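Local atomic coordinates of Cag pathogenicity island protein (Cag10) (Helicobacter pylori 26695, PDB entry 6IQT), a protein that is a VirB8 homologue of the Cag type IV secretion system, probably serving as a membrane-anchored assembly component of the secretion machinery. Residues K83-Q95 with L107-T119. Sequence-based numbering, arbitrary orientation.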
# COMPACT_ATOMS: atom_id res chain seq x y z
N LYS A 83 8.53 22.19 11.37
CA LYS A 83 7.31 22.96 11.62
C LYS A 83 6.09 22.11 11.93
O LYS A 83 5.05 22.68 12.31
CB LYS A 83 6.99 23.86 10.41
CG LYS A 83 8.08 24.86 10.08
CD LYS A 83 7.61 25.86 9.04
CE LYS A 83 8.77 26.31 8.14
NZ LYS A 83 9.08 25.32 7.07
N VAL A 84 6.15 20.79 11.76
CA VAL A 84 4.98 19.93 11.92
C VAL A 84 5.38 18.65 12.65
O VAL A 84 6.47 18.13 12.43
CB VAL A 84 4.35 19.56 10.55
CG1 VAL A 84 2.94 19.10 10.75
CG2 VAL A 84 4.40 20.74 9.58
N ARG A 85 4.48 18.13 13.49
CA ARG A 85 4.65 16.83 14.12
C ARG A 85 3.52 15.88 13.72
O ARG A 85 2.41 16.32 13.39
CB ARG A 85 4.70 16.97 15.63
CG ARG A 85 3.33 17.09 16.27
CD ARG A 85 3.35 16.85 17.76
NE ARG A 85 3.21 15.44 18.18
CZ ARG A 85 2.14 14.66 18.01
NH1 ARG A 85 1.05 15.15 17.43
NH2 ARG A 85 2.18 13.40 18.43
N ALA A 86 3.80 14.58 13.72
CA ALA A 86 2.85 13.58 13.22
C ALA A 86 2.79 12.39 14.17
O ALA A 86 3.83 11.85 14.55
CB ALA A 86 3.23 13.11 11.80
N GLU A 87 1.58 11.97 14.54
CA GLU A 87 1.38 10.82 15.41
C GLU A 87 0.49 9.82 14.68
O GLU A 87 -0.63 10.17 14.28
CB GLU A 87 0.76 11.23 16.74
CG GLU A 87 0.26 10.07 17.60
CD GLU A 87 -0.31 10.55 18.94
OE1 GLU A 87 -0.20 11.75 19.25
OE2 GLU A 87 -0.86 9.71 19.68
N ALA A 88 0.98 8.58 14.55
CA ALA A 88 0.35 7.51 13.78
C ALA A 88 -0.06 6.37 14.71
O ALA A 88 0.77 5.84 15.45
CB ALA A 88 1.31 6.99 12.71
N ILE A 89 -1.35 5.99 14.67
CA ILE A 89 -1.91 4.94 15.51
C ILE A 89 -2.60 3.91 14.62
O ILE A 89 -3.17 4.27 13.58
CB ILE A 89 -2.92 5.51 16.54
CG1 ILE A 89 -4.23 5.91 15.84
CG2 ILE A 89 -2.32 6.69 17.33
CD1 ILE A 89 -5.12 6.86 16.62
N ILE A 90 -2.58 2.64 15.02
CA ILE A 90 -3.43 1.65 14.36
C ILE A 90 -4.85 1.84 14.89
O ILE A 90 -5.08 1.81 16.10
CB ILE A 90 -2.91 0.23 14.59
CG1 ILE A 90 -1.55 0.05 13.90
CG2 ILE A 90 -3.93 -0.83 14.09
CD1 ILE A 90 -0.83 -1.30 14.20
N SER A 91 -5.80 2.08 13.99
CA SER A 91 -7.13 2.50 14.41
C SER A 91 -8.19 1.44 14.15
O SER A 91 -9.39 1.73 14.23
CB SER A 91 -7.51 3.82 13.72
OG SER A 91 -7.38 3.71 12.32
N SER A 92 -7.79 0.21 13.86
CA SER A 92 -8.74 -0.86 13.64
C SER A 92 -8.16 -2.14 14.21
O SER A 92 -7.00 -2.18 14.64
CB SER A 92 -9.06 -1.03 12.15
OG SER A 92 -8.01 -1.71 11.46
N ASN A 93 -8.97 -3.19 14.20
CA ASN A 93 -8.44 -4.52 14.45
C ASN A 93 -7.49 -4.91 13.33
O ASN A 93 -7.59 -4.43 12.20
CB ASN A 93 -9.60 -5.54 14.58
CG ASN A 93 -10.54 -5.54 13.37
OD1 ASN A 93 -11.21 -4.55 13.08
ND2 ASN A 93 -10.59 -6.66 12.66
N ILE A 94 -6.52 -5.77 13.65
CA ILE A 94 -5.55 -6.29 12.70
C ILE A 94 -6.04 -7.64 12.20
O ILE A 94 -6.23 -8.57 13.00
CB ILE A 94 -4.15 -6.41 13.34
CG1 ILE A 94 -3.64 -5.04 13.82
CG2 ILE A 94 -3.15 -7.05 12.37
CD1 ILE A 94 -2.46 -5.17 14.83
N GLN A 95 -6.22 -7.78 10.89
CA GLN A 95 -6.54 -9.06 10.28
C GLN A 95 -5.28 -9.69 9.71
O GLN A 95 -4.37 -9.00 9.24
CB GLN A 95 -7.59 -8.89 9.19
CG GLN A 95 -8.85 -8.24 9.73
CD GLN A 95 -10.00 -8.35 8.78
OE1 GLN A 95 -10.77 -9.32 8.84
NE2 GLN A 95 -10.14 -7.37 7.90
N LEU A 107 -0.65 -8.81 7.14
CA LEU A 107 -1.49 -8.10 8.10
C LEU A 107 -2.21 -6.96 7.39
O LEU A 107 -1.62 -6.27 6.56
CB LEU A 107 -0.63 -7.56 9.25
CG LEU A 107 0.24 -8.53 10.06
CD1 LEU A 107 1.06 -7.77 11.11
CD2 LEU A 107 -0.63 -9.59 10.76
N THR A 108 -3.49 -6.76 7.70
CA THR A 108 -4.23 -5.65 7.09
C THR A 108 -4.97 -4.88 8.18
O THR A 108 -5.57 -5.47 9.08
CB THR A 108 -5.21 -6.14 5.98
OG1 THR A 108 -5.98 -7.24 6.47
CG2 THR A 108 -4.45 -6.62 4.75
N PHE A 109 -4.91 -3.55 8.11
CA PHE A 109 -5.50 -2.73 9.16
C PHE A 109 -5.57 -1.30 8.67
O PHE A 109 -5.03 -0.96 7.61
CB PHE A 109 -4.70 -2.81 10.48
CG PHE A 109 -3.22 -2.58 10.29
CD1 PHE A 109 -2.70 -1.30 10.37
CD2 PHE A 109 -2.36 -3.65 10.04
CE1 PHE A 109 -1.32 -1.09 10.19
CE2 PHE A 109 -1.00 -3.45 9.87
CZ PHE A 109 -0.48 -2.16 9.94
N PHE A 110 -6.22 -0.46 9.45
CA PHE A 110 -6.32 0.96 9.16
C PHE A 110 -5.44 1.73 10.14
O PHE A 110 -5.26 1.30 11.28
CB PHE A 110 -7.77 1.46 9.27
CG PHE A 110 -8.69 0.90 8.22
CD1 PHE A 110 -8.73 1.43 6.94
CD2 PHE A 110 -9.53 -0.16 8.51
CE1 PHE A 110 -9.59 0.92 5.98
CE2 PHE A 110 -10.39 -0.68 7.55
CZ PHE A 110 -10.42 -0.13 6.29
N ILE A 111 -4.92 2.88 9.70
CA ILE A 111 -4.19 3.76 10.59
C ILE A 111 -4.77 5.17 10.51
O ILE A 111 -5.39 5.56 9.52
CB ILE A 111 -2.66 3.81 10.31
CG1 ILE A 111 -2.36 4.45 8.96
CG2 ILE A 111 -2.04 2.43 10.41
CD1 ILE A 111 -0.87 4.75 8.79
N THR A 112 -4.57 5.91 11.58
CA THR A 112 -4.93 7.32 11.63
C THR A 112 -3.66 8.09 11.97
O THR A 112 -2.92 7.69 12.87
CB THR A 112 -6.05 7.56 12.67
OG1 THR A 112 -7.24 6.86 12.26
CG2 THR A 112 -6.37 9.02 12.78
N ILE A 113 -3.39 9.14 11.21
CA ILE A 113 -2.22 9.99 11.43
C ILE A 113 -2.73 11.36 11.84
O ILE A 113 -3.48 12.01 11.09
CB ILE A 113 -1.33 10.07 10.18
CG1 ILE A 113 -0.96 8.66 9.68
CG2 ILE A 113 -0.07 10.89 10.47
CD1 ILE A 113 -0.13 8.65 8.40
N LYS A 114 -2.34 11.81 13.03
CA LYS A 114 -2.70 13.14 13.51
C LYS A 114 -1.52 14.08 13.25
O LYS A 114 -0.42 13.86 13.76
CB LYS A 114 -3.06 13.12 15.00
CG LYS A 114 -3.53 14.50 15.51
CD LYS A 114 -4.05 14.44 16.95
CE LYS A 114 -3.04 13.81 17.91
NZ LYS A 114 -1.78 14.60 18.02
N ILE A 115 -1.77 15.10 12.44
CA ILE A 115 -0.77 16.08 12.06
C ILE A 115 -1.10 17.38 12.77
O ILE A 115 -2.21 17.92 12.62
CB ILE A 115 -0.71 16.25 10.53
CG1 ILE A 115 0.01 15.04 9.90
CG2 ILE A 115 -0.03 17.53 10.15
CD1 ILE A 115 -0.67 14.49 8.68
N THR A 116 -0.19 17.86 13.61
CA THR A 116 -0.36 19.14 14.29
C THR A 116 0.88 19.98 14.01
O THR A 116 1.99 19.59 14.41
CB THR A 116 -0.60 18.96 15.79
OG1 THR A 116 0.53 18.33 16.40
CG2 THR A 116 -1.83 18.10 16.06
N PRO A 117 0.76 21.08 13.27
CA PRO A 117 1.93 21.92 13.03
C PRO A 117 2.31 22.73 14.26
O PRO A 117 1.45 23.25 14.97
CB PRO A 117 1.48 22.82 11.87
CG PRO A 117 0.42 22.01 11.18
CD PRO A 117 -0.33 21.39 12.33
N ASP A 118 3.62 22.80 14.50
CA ASP A 118 4.19 23.57 15.61
C ASP A 118 4.05 25.08 15.42
O ASP A 118 4.25 25.83 16.37
CB ASP A 118 5.67 23.23 15.80
CG ASP A 118 5.92 21.73 15.97
OD1 ASP A 118 5.10 20.93 15.48
OD2 ASP A 118 6.93 21.35 16.60
N THR A 119 3.70 25.53 14.21
CA THR A 119 3.68 26.95 13.88
C THR A 119 2.27 27.53 14.01
O THR A 119 1.72 28.13 13.08
CB THR A 119 4.23 27.16 12.47
OG1 THR A 119 3.91 28.49 12.02
CG2 THR A 119 3.65 26.13 11.49
O HOH W 1 -4.53 -9.95 5.95
O HOH W 2 -8.67 -4.81 8.99
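Glu87 and Lys114 face each other as a hydrogen-bonded pair, one rung of the antiparallel hairpin that opens the four-stranded sheet of this VirB8 domain, a hairpin whose β-ladder is interrupted and then resumed. The Glu87 and Lys114 side chains run alongside each other, joined by a long, weak salt bridge from Lys114 NZ to Glu87 OE1, 3.5 Å. That same OE1 also receives Arg85 NH2 at 3.0 Å, on its anti side, so one carboxylate oxygen probably offsets two neighbouring cations. Arg85 NH1 adds a weak hydrogen bond to Thr116 OG1 at the guanidinium edge.

On the other face, turned toward the helices, Ala86 and Ala88 lie against Ile113, while Ala88 also meets Phe43 of helix 30-43. Ile90 sets CD1 over one face of the Phe109 ring, 4.0 Å above the ring plane but nearer its margin than its centre.

Past Ile90 the register slips by two residues before Gln95 and Thr108 pair again. Ser92 spans the break: a chi1 of 77° staggers its OG between the two backbone branches. There Ser92 OG accepts the N-H of Phe110, with 3.0 Å from N to OG and an angle of 160° at the hydrogen. The same hydroxyl donates in turn to its own strand, Ser92 OG lying 2.8 Å from Asn93 O.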